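PDB 3ELE: amino Transferase from Eubacterium rectale, which probably catalyses pyridoxal-5'-phosphate-dependent amino-group transfer between amino acids and keto acids, as a fold-type I enzyme of the class I and II aminotransferase family. Local coordinates for residues P219-V224 with V230-K235; L119-Y124 with I208-F213; E20-G25 with F40-P45. One frame throughout, in Å; residues are numbered along the deposited sequence.

Interaction 1: residues P219-V224 with V230-K235; sequences PYREIV and VPFVTK. With PLP (pyridoxal-5'-phosphate), chain E.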
loop_
_atom_site.group_PDB
_atom_site.type_symbol
_atom_site.label_atom_id
_atom_site.label_comp_id
_atom_site.label_asym_id
_atom_site.label_seq_id
_atom_site.Cartn_x
_atom_site.Cartn_y
_atom_site.Cartn_z
ATOM N N PRO A 219 11.041 -13.489 -0.295
ATOM C CA PRO A 219 11.953 -12.339 -0.479
ATOM C C PRO A 219 13.456 -12.638 -0.324
ATOM O O PRO A 219 14.262 -11.853 -0.851
ATOM C CB PRO A 219 11.458 -11.314 0.556
ATOM C CG PRO A 219 10.900 -12.142 1.670
ATOM C CD PRO A 219 10.257 -13.349 0.951
ATOM N N TYR A 220 13.825 -13.741 0.355
ATOM C CA TYR A 220 15.242 -14.164 0.525
ATOM C C TYR A 220 15.723 -15.157 -0.546
ATOM O O TYR A 220 16.848 -15.668 -0.427
ATOM C CB TYR A 220 15.473 -14.799 1.920
ATOM C CG TYR A 220 15.099 -13.879 3.046
ATOM C CD1 TYR A 220 15.935 -12.845 3.399
ATOM C CD2 TYR A 220 13.886 -14.011 3.730
ATOM C CE1 TYR A 220 15.604 -11.967 4.413
ATOM C CE2 TYR A 220 13.540 -13.117 4.760
ATOM C CZ TYR A 220 14.417 -12.089 5.076
ATOM O OH TYR A 220 14.166 -11.167 6.053
ATOM N N ARG A 221 14.899 -15.431 -1.575
ATOM C CA ARG A 221 15.210 -16.408 -2.640
ATOM C C ARG A 221 16.644 -16.363 -3.141
ATOM O O ARG A 221 17.281 -17.411 -3.222
ATOM C CB ARG A 221 14.211 -16.300 -3.823
ATOM C CG ARG A 221 14.615 -17.130 -5.088
ATOM C CD ARG A 221 13.495 -17.264 -6.092
ATOM N NE ARG A 221 12.597 -18.338 -5.690
ATOM C CZ ARG A 221 12.826 -19.634 -5.892
ATOM N NH1 ARG A 221 13.949 -20.087 -6.435
ATOM N NH2 ARG A 221 11.933 -20.507 -5.490
ATOM N N GLU A 222 17.152 -15.160 -3.444
ATOM C CA GLU A 222 18.526 -15.006 -3.962
ATOM C C GLU A 222 19.595 -14.908 -2.863
ATOM O O GLU A 222 20.778 -14.961 -3.185
ATOM C CB GLU A 222 18.660 -13.833 -4.934
ATOM C CG GLU A 222 17.806 -13.950 -6.206
ATOM C CD GLU A 222 16.338 -13.672 -5.989
ATOM O OE1 GLU A 222 16.006 -12.865 -5.079
ATOM O OE2 GLU A 222 15.515 -14.275 -6.725
ATOM N N ILE A 223 19.182 -14.744 -1.596
ATOM C CA ILE A 223 20.092 -14.717 -0.445
ATOM C C ILE A 223 20.225 -16.166 0.020
ATOM O O ILE A 223 19.615 -16.591 0.994
ATOM C CB ILE A 223 19.626 -13.748 0.693
ATOM C CG1 ILE A 223 19.382 -12.335 0.108
ATOM C CG2 ILE A 223 20.654 -13.740 1.861
ATOM C CD1 ILE A 223 19.571 -11.180 1.091
ATOM N N VAL A 224 21.007 -16.919 -0.748
ATOM C CA VAL A 224 21.264 -18.348 -0.502
ATOM C C VAL A 224 22.748 -18.592 -0.810
ATOM O O VAL A 224 23.310 -17.928 -1.688
ATOM C CB VAL A 224 20.282 -19.270 -1.301
ATOM C CG1 VAL A 224 20.403 -19.052 -2.809
ATOM C CG2 VAL A 224 20.492 -20.757 -0.931
ATOM N N VAL A 230 17.076 -23.341 -4.217
ATOM C CA VAL A 230 15.773 -22.961 -3.691
ATOM C C VAL A 230 14.806 -23.464 -4.789
ATOM O O VAL A 230 14.758 -22.877 -5.865
ATOM C CB VAL A 230 15.646 -21.419 -3.495
ATOM C CG1 VAL A 230 14.298 -21.062 -2.876
ATOM C CG2 VAL A 230 16.749 -20.909 -2.601
ATOM N N PRO A 231 14.097 -24.596 -4.574
ATOM C CA PRO A 231 13.161 -25.053 -5.622
ATOM C C PRO A 231 12.028 -24.066 -5.920
ATOM O O PRO A 231 11.488 -23.489 -4.979
ATOM C CB PRO A 231 12.552 -26.322 -5.004
ATOM C CG PRO A 231 13.511 -26.777 -4.050
ATOM C CD PRO A 231 14.109 -25.539 -3.449
ATOM N N PHE A 232 11.654 -23.904 -7.193
ATOM C CA PHE A 232 10.555 -23.020 -7.569
ATOM C C PHE A 232 9.262 -23.827 -7.360
ATOM O O PHE A 232 8.917 -24.702 -8.160
ATOM C CB PHE A 232 10.690 -22.447 -8.986
ATOM C CG PHE A 232 9.972 -21.143 -9.142
ATOM C CD1 PHE A 232 10.560 -19.959 -8.693
ATOM C CD2 PHE A 232 8.692 -21.094 -9.645
ATOM C CE1 PHE A 232 9.882 -18.751 -8.789
ATOM C CE2 PHE A 232 8.015 -19.891 -9.748
ATOM C CZ PHE A 232 8.606 -18.725 -9.311
ATOM N N VAL A 233 8.533 -23.451 -6.311
ATOM C CA VAL A 233 7.408 -24.245 -5.757
ATOM C C VAL A 233 6.228 -24.514 -6.695
ATOM O O VAL A 233 5.573 -25.566 -6.574
ATOM C CB VAL A 233 6.904 -23.625 -4.421
ATOM C CG1 VAL A 233 5.817 -24.499 -3.759
ATOM C CG2 VAL A 233 8.069 -23.439 -3.451
ATOM N N THR A 234 5.983 -23.592 -7.632
ATOM C CA THR A 234 4.861 -23.705 -8.584
ATOM C C THR A 234 4.994 -24.926 -9.472
ATOM O O THR A 234 3.984 -25.458 -9.937
ATOM C CB THR A 234 4.682 -22.429 -9.463
ATOM O OG1 THR A 234 5.793 -22.283 -10.359
ATOM C CG2 THR A 234 4.520 -21.165 -8.560
ATOM N N LYS A 235 6.248 -25.359 -9.688
ATOM C CA LYS A 235 6.545 -26.555 -10.467
ATOM C C LYS A 235 6.191 -27.861 -9.770
ATOM O O LYS A 235 6.083 -28.887 -10.444
ATOM C CB LYS A 235 8.024 -26.604 -10.839
ATOM C CG LYS A 235 8.489 -25.388 -11.628
ATOM C CD LYS A 235 9.664 -25.735 -12.578
ATOM C CE LYS A 235 10.870 -26.280 -11.863
ATOM N NZ LYS A 235 12.033 -26.416 -12.794
HETATM N N1 PLP E . 8.661 -11.988 4.760
HETATM C C2 PLP E . 9.753 -12.232 5.595
HETATM C C2A PLP E . 10.028 -13.630 6.046
HETATM C C3 PLP E . 10.603 -11.176 5.982
HETATM O O3 PLP E . 11.691 -11.411 6.789
HETATM C C4 PLP E . 10.333 -9.853 5.562
HETATM C C4A PLP E . 10.999 -8.749 6.364
HETATM O O4A PLP E . 10.468 -8.328 7.392
HETATM C C5 PLP E . 9.210 -9.630 4.707
HETATM C C6 PLP E . 8.378 -10.707 4.315
HETATM C C5A PLP E . 8.808 -8.252 4.222
HETATM O O4P PLP E . 9.376 -7.900 3.000
HETATM P P PLP E . 8.897 -6.513 2.333
HETATM O O1P PLP E . 8.888 -6.647 0.837
HETATM O O2P PLP E . 9.899 -5.443 2.658
HETATM O O3P PLP E . 7.544 -6.097 2.809
#
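In the pyridoxal-5'-phosphate site of this class I and II aminotransferase, the loop between strands 213-217 and 240-245 holds R221 against V230, P231 and F232 just behind the cofactor residues P219 and Y220. The contact lies within that single loop and is buried, with R221 at its centre. Its CG stands opposite the backbone N (chi1 170°), and a bend at chi3 turns the guanidinium toward the backbone of 230-235. NH1 donates to V230 O at 3.0 Å and NH2 to P231 O at 3.1 Å, each from above the plane of its carbonyl; P231 O lies close to the guanidinium plane, whereas V230 O is tilted from it. The charged group is also sandwiched. V230 CG1 covers one face, 3.6 Å from R221 CZ, while F232 CD1 covers the opposite face at the same distance from that carbon, the phenyl and guanidinium planes being inclined by 48°. E218, next to the segment, forms a salt bridge with R221 NE, so the arginine has a charged partner as well as two carbonyls. Without the guanidinium, as with an alanine here, V230 O and P231 O would probably lose these donors, E218 would lack its cationic mate, and a gap would open between V230 and F232. V224 adds a looser apolar touch, CG2 to V230 CG2.

On the cofactor side, a type I turn runs from Y220 to I223, closed by the bond from I223 N to Y220 O. PLP is also hydrogen-bonded to S245, S247 and R256, among others, while P219 CG approaches its pyridine nitrogen N1. Y220 OH, also bonded to Y335 OH, forms a hydrogen bond of 2.6 Å with PLP O3, which lies at the edge of the tyrosine ring.

Interaction 2: residues L119-Y124 with I208-F213; sequences LTSDAY and IGRPIF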
loop_
_atom_site.group_PDB
_atom_site.type_symbol
_atom_site.label_atom_id
_atom_site.label_comp_id
_atom_site.label_asym_id
_atom_site.label_seq_id
_atom_site.Cartn_x
_atom_site.Cartn_y
_atom_site.Cartn_z
ATOM N N LEU A 119 -8.085 -15.053 -0.209
ATOM C CA LEU A 119 -8.439 -16.419 0.180
ATOM C C LEU A 119 -9.370 -16.567 1.390
ATOM O O LEU A 119 -9.955 -17.615 1.509
ATOM C CB LEU A 119 -7.159 -17.250 0.378
ATOM C CG LEU A 119 -6.377 -17.523 -0.914
ATOM C CD1 LEU A 119 -5.107 -18.222 -0.577
ATOM C CD2 LEU A 119 -7.216 -18.386 -1.893
ATOM N N THR A 120 -9.543 -15.547 2.248
ATOM C CA THR A 120 -10.418 -15.672 3.454
ATOM C C THR A 120 -11.932 -15.419 3.178
ATOM O O THR A 120 -12.359 -14.295 2.855
ATOM C CB THR A 120 -9.918 -14.776 4.603
ATOM O OG1 THR A 120 -8.532 -15.059 4.852
ATOM C CG2 THR A 120 -10.733 -14.994 5.907
ATOM N N SER A 121 -12.747 -16.459 3.341
ATOM C CA SER A 121 -14.188 -16.358 3.108
ATOM C C SER A 121 -15.021 -16.601 4.378
ATOM O O SER A 121 -16.265 -16.612 4.307
ATOM C CB SER A 121 -14.573 -17.342 1.997
ATOM O OG SER A 121 -14.346 -18.690 2.388
ATOM N N ASP A 122 -14.369 -16.775 5.536
ATOM C CA ASP A 122 -15.064 -17.148 6.777
ATOM C C ASP A 122 -14.162 -16.889 7.990
ATOM O O ASP A 122 -12.936 -17.032 7.910
ATOM C CB ASP A 122 -15.503 -18.628 6.659
ATOM C CG ASP A 122 -16.310 -19.124 7.842
ATOM O OD1 ASP A 122 -15.704 -19.408 8.886
ATOM O OD2 ASP A 122 -17.540 -19.313 7.709
ATOM N N ALA A 123 -14.787 -16.510 9.106
ATOM C CA ALA A 123 -14.097 -16.238 10.368
ATOM C C ALA A 123 -13.289 -17.430 10.896
ATOM O O ALA A 123 -12.319 -17.249 11.642
ATOM C CB ALA A 123 -15.128 -15.773 11.460
ATOM N N TYR A 124 -13.717 -18.640 10.538
ATOM C CA TYR A 124 -13.064 -19.855 10.989
ATOM C C TYR A 124 -11.956 -20.384 10.081
ATOM O O TYR A 124 -11.347 -21.393 10.419
ATOM C CB TYR A 124 -14.102 -20.914 11.316
ATOM C CG TYR A 124 -15.077 -20.477 12.386
ATOM C CD1 TYR A 124 -14.613 -20.084 13.645
ATOM C CD2 TYR A 124 -16.464 -20.500 12.166
ATOM C CE1 TYR A 124 -15.484 -19.695 14.657
ATOM C CE2 TYR A 124 -17.370 -20.118 13.189
ATOM C CZ TYR A 124 -16.863 -19.708 14.438
ATOM O OH TYR A 124 -17.712 -19.334 15.453
ATOM N N ILE A 208 -10.738 -32.810 1.837
ATOM C CA ILE A 208 -11.648 -31.721 2.235
ATOM C C ILE A 208 -12.512 -31.177 1.077
ATOM O O ILE A 208 -13.360 -30.321 1.322
ATOM C CB ILE A 208 -10.929 -30.561 2.985
ATOM C CG1 ILE A 208 -10.075 -29.668 2.066
ATOM C CG2 ILE A 208 -10.078 -31.116 4.131
ATOM C CD1 ILE A 208 -9.477 -28.456 2.774
ATOM N N GLY A 209 -12.293 -31.645 -0.157
ATOM C CA GLY A 209 -13.013 -31.160 -1.337
ATOM C C GLY A 209 -12.700 -29.711 -1.676
ATOM O O GLY A 209 -13.530 -29.015 -2.262
ATOM N N ARG A 210 -11.494 -29.248 -1.331
ATOM C CA ARG A 210 -11.152 -27.840 -1.517
ATOM C C ARG A 210 -9.652 -27.613 -1.559
ATOM O O ARG A 210 -8.953 -28.201 -0.731
ATOM C CB ARG A 210 -11.736 -27.065 -0.343
ATOM C CG ARG A 210 -11.804 -25.604 -0.539
ATOM C CD ARG A 210 -12.779 -25.035 0.446
ATOM N NE ARG A 210 -12.851 -23.578 0.405
ATOM C CZ ARG A 210 -13.514 -22.822 1.284
ATOM N NH1 ARG A 210 -13.528 -21.504 1.119
ATOM N NH2 ARG A 210 -14.161 -23.352 2.328
ATOM N N PRO A 211 -9.159 -26.750 -2.480
ATOM C CA PRO A 211 -7.724 -26.482 -2.541
ATOM C C PRO A 211 -7.109 -25.864 -1.283
ATOM O O PRO A 211 -7.689 -24.944 -0.718
ATOM C CB PRO A 211 -7.609 -25.470 -3.689
ATOM C CG PRO A 211 -8.805 -25.717 -4.530
ATOM C CD PRO A 211 -9.876 -26.002 -3.535
ATOM N N ILE A 212 -5.970 -26.404 -0.844
ATOM C CA ILE A 212 -5.183 -25.823 0.258
ATOM C C ILE A 212 -4.028 -25.194 -0.499
ATOM O O ILE A 212 -3.228 -25.904 -1.118
ATOM C CB ILE A 212 -4.656 -26.861 1.263
ATOM C CG1 ILE A 212 -5.804 -27.634 1.915
ATOM C CG2 ILE A 212 -3.806 -26.175 2.357
ATOM C CD1 ILE A 212 -5.359 -28.848 2.702
ATOM N N PHE A 213 -3.953 -23.871 -0.481
ATOM C CA PHE A 213 -2.869 -23.167 -1.164
ATOM C C PHE A 213 -1.551 -23.218 -0.434
ATOM O O PHE A 213 -1.522 -23.380 0.774
ATOM C CB PHE A 213 -3.245 -21.705 -1.429
ATOM C CG PHE A 213 -4.207 -21.571 -2.532
ATOM C CD1 PHE A 213 -5.577 -21.742 -2.305
ATOM C CD2 PHE A 213 -3.747 -21.372 -3.837
ATOM C CE1 PHE A 213 -6.471 -21.680 -3.363
ATOM C CE2 PHE A 213 -4.629 -21.304 -4.892
ATOM C CZ PHE A 213 -5.984 -21.454 -4.658
HETATM O O HOH W 1 -14.177 -20.542 4.245
#
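L119 meets F213 through its branched end. From CB, which points toward 208-213, the chain runs to CG, placed opposite the carbonyl carbon (chi1 -68°), and there it forks. CD1 approaches the inner part of the phenyl ring, 3.9 Å from F213 CD1, whereas CD2 reaches farther along the ring to F213 CE1 at 3.7 Å. The two side chains meet at a slant. L272 of helix 269-282 touches both of them, and V4 and V3 of the second subunit pack on L119 and F213 respectively.

Nearer the surface, R210 extends from CG to NE and brings its guanidinium toward S121. S121 OG lies near the guanidinium plane, 3.2 Å from R210 NH1. A water hydrogen-bonds to S121 OG at 2.6 Å and accepts a long, weak bond from R210 NH2. Beyond this polar end, D122 OD1 accepts from Y124 N at 2.7 Å, forming an Asx turn, while G209, with positive phi, ends helix 191-208 in a Schellman motif. Two helix-to-strand connections, leading into strands 126-130 and 213-217, are thus joined beside the subunit interface, an arrangement belonging to the alternating helices and strands of the large domain in fold-type I aminotransferases.

Interaction 3: residues E20-G25 with F40-P45; sequences ELFEYG and FSIGNP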
loop_
_atom_site.group_PDB
_atom_site.type_symbol
_atom_site.label_atom_id
_atom_site.label_comp_id
_atom_site.label_asym_id
_atom_site.label_seq_id
_atom_site.Cartn_x
_atom_site.Cartn_y
_atom_site.Cartn_z
ATOM N N GLU A 20 12.545 -1.926 20.283
ATOM C CA GLU A 20 12.978 -1.408 21.595
ATOM C C GLU A 20 14.421 -1.838 21.881
ATOM O O GLU A 20 15.182 -1.092 22.475
ATOM C CB GLU A 20 12.056 -1.930 22.700
ATOM C CG GLU A 20 10.582 -1.456 22.572
ATOM C CD GLU A 20 10.227 -0.200 23.311
ATOM O OE1 GLU A 20 10.955 0.219 24.222
ATOM O OE2 GLU A 20 9.175 0.364 22.975
ATOM N N LEU A 21 14.764 -3.061 21.468
ATOM C CA LEU A 21 16.135 -3.576 21.596
ATOM C C LEU A 21 17.070 -2.751 20.706
ATOM O O LEU A 21 18.140 -2.348 21.161
ATOM C CB LEU A 21 16.189 -5.070 21.241
ATOM C CG LEU A 21 17.495 -5.820 21.484
ATOM C CD1 LEU A 21 17.850 -5.751 22.939
ATOM C CD2 LEU A 21 17.359 -7.272 21.024
ATOM N N PHE A 22 16.649 -2.470 19.467
ATOM C CA PHE A 22 17.430 -1.609 18.551
ATOM C C PHE A 22 17.689 -0.202 19.124
ATOM O O PHE A 22 18.831 0.281 19.085
ATOM C CB PHE A 22 16.786 -1.504 17.160
ATOM C CG PHE A 22 17.494 -0.535 16.253
ATOM C CD1 PHE A 22 18.716 -0.881 15.674
ATOM C CD2 PHE A 22 16.978 0.754 16.030
ATOM C CE1 PHE A 22 19.414 0.029 14.844
ATOM C CE2 PHE A 22 17.661 1.675 15.204
ATOM C CZ PHE A 22 18.887 1.309 14.612
ATOM N N GLU A 23 16.633 0.445 19.629
ATOM C CA GLU A 23 16.737 1.780 20.259
ATOM C C GLU A 23 17.544 1.732 21.557
ATOM O O GLU A 23 18.290 2.672 21.850
ATOM C CB GLU A 23 15.351 2.389 20.522
ATOM C CG GLU A 23 14.516 2.642 19.254
ATOM C CD GLU A 23 15.122 3.679 18.312
ATOM O OE1 GLU A 23 15.580 4.750 18.800
ATOM O OE2 GLU A 23 15.128 3.424 17.080
ATOM N N TYR A 24 17.388 0.654 22.338
ATOM C CA TYR A 24 18.230 0.422 23.529
ATOM C C TYR A 24 19.733 0.432 23.174
ATOM O O TYR A 24 20.539 1.006 23.917
ATOM C CB TYR A 24 17.840 -0.888 24.238
ATOM C CG TYR A 24 18.751 -1.299 25.371
ATOM C CD1 TYR A 24 18.623 -0.721 26.632
ATOM C CD2 TYR A 24 19.739 -2.282 25.187
ATOM C CE1 TYR A 24 19.459 -1.094 27.691
ATOM C CE2 TYR A 24 20.589 -2.665 26.238
ATOM C CZ TYR A 24 20.444 -2.067 27.490
ATOM O OH TYR A 24 21.247 -2.423 28.540
ATOM N N GLY A 25 20.099 -0.189 22.048
ATOM C CA GLY A 25 21.498 -0.200 21.574
ATOM C C GLY A 25 22.066 1.182 21.249
ATOM O O GLY A 25 23.249 1.440 21.498
ATOM N N PHE A 40 22.719 -7.306 17.040
ATOM C CA PHE A 40 22.281 -8.300 16.071
ATOM C C PHE A 40 20.749 -8.402 16.047
ATOM O O PHE A 40 20.227 -9.442 15.648
ATOM C CB PHE A 40 22.845 -9.691 16.417
ATOM C CG PHE A 40 24.332 -9.733 16.614
ATOM C CD1 PHE A 40 25.198 -9.932 15.536
ATOM C CD2 PHE A 40 24.868 -9.642 17.890
ATOM C CE1 PHE A 40 26.571 -10.003 15.733
ATOM C CE2 PHE A 40 26.243 -9.697 18.096
ATOM C CZ PHE A 40 27.091 -9.884 17.018
ATOM N N SER A 41 20.027 -7.329 16.406
ATOM C CA SER A 41 18.554 -7.361 16.521
ATOM C C SER A 41 17.737 -7.205 15.217
ATOM O O SER A 41 17.285 -8.200 14.671
ATOM C CB SER A 41 18.074 -6.354 17.583
ATOM O OG SER A 41 18.300 -5.018 17.165
ATOM N N ILE A 42 17.543 -5.979 14.725
ATOM C CA ILE A 42 16.687 -5.734 13.536
ATOM C C ILE A 42 17.284 -6.278 12.220
ATOM O O ILE A 42 18.482 -6.133 11.973
ATOM C CB ILE A 42 16.238 -4.223 13.383
ATOM C CG1 ILE A 42 17.421 -3.270 13.166
ATOM C CG2 ILE A 42 15.403 -3.780 14.616
ATOM C CD1 ILE A 42 16.994 -1.785 13.032
ATOM N N GLY A 43 16.426 -6.901 11.406
ATOM C CA GLY A 43 16.812 -7.525 10.144
ATOM C C GLY A 43 16.745 -6.659 8.898
ATOM O O GLY A 43 16.078 -7.037 7.929
ATOM N N ASN A 44 17.465 -5.536 8.895
ATOM C CA ASN A 44 17.455 -4.600 7.760
ATOM C C ASN A 44 18.561 -4.881 6.760
ATOM O O ASN A 44 19.703 -5.095 7.177
ATOM C CB ASN A 44 17.619 -3.152 8.239
ATOM C CG ASN A 44 16.454 -2.649 9.077
ATOM O OD1 ASN A 44 16.661 -1.835 9.967
ATOM N ND2 ASN A 44 15.231 -3.111 8.798
ATOM N N PRO A 45 18.243 -4.903 5.438
ATOM C CA PRO A 45 19.294 -4.989 4.426
ATOM C C PRO A 45 20.447 -4.005 4.699
ATOM O O PRO A 45 20.206 -2.824 4.943
ATOM C CB PRO A 45 18.557 -4.631 3.128
ATOM C CG PRO A 45 17.208 -5.181 3.332
ATOM C CD PRO A 45 16.905 -4.954 4.804
#
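The F22 ring carries I42 CD1 over one face and has S41 OG at its edge, near the ring plane. The methyl group sits 3.5 Å from the F22 ring centroid and 19° off the ring normal, a CH-pi contact displaced toward the rim, where I42 CD1 comes within 3.3 Å of F22 CD1. The isoleucine also reaches back along the aromatic side chain: I42 CG2 rests 3.7 Å from F22 CB, so both its branches are engaged. With CG1 between the backbone N and the carbonyl carbon (chi1 63°) and CD1 extended beyond it, I42 projects its terminal methyl over the phenyl ring.

This packing sets one side of helix 17-32 against the segment that follows strand 38-39, in what is probably the small domain of a fold-type I aminotransferase, where N-terminal and C-terminal parts of the chain pack together; the I42 side chain is about 9 Å from the bound pyridoxal-5'-phosphate. One residue earlier on the helix, L21 places CD2 3.6 Å from S41 CB, with V360 of strand 360-361 touching both residues. S41 OG is hydrogen-bonded to D39 OD1, and the backbone O of S41 accepts from R372 NH2. Two residues beyond I42, N44 packs on Y72 of the second subunit.

Overall arrangement
From the N terminus, interaction 3 comes first, bringing the segment after strand 38-39 back onto helix 17-32 and closing a short loop. Interaction 2 follows, spanning 83 residues to join the end of helix 108-119 to the turn before strand 213-217. Interaction 1 begins just beyond that strand and closes the shortest loop, with five residues between its segments. The three neither nest nor cross. Strand 213-217 links interactions 2 and 1, whose centres are 25 Å apart: one sits at its entry, the other beyond its cofactor end. Interaction 3 lies across the chain's centre from both, and, like interaction 2, touches the second subunit.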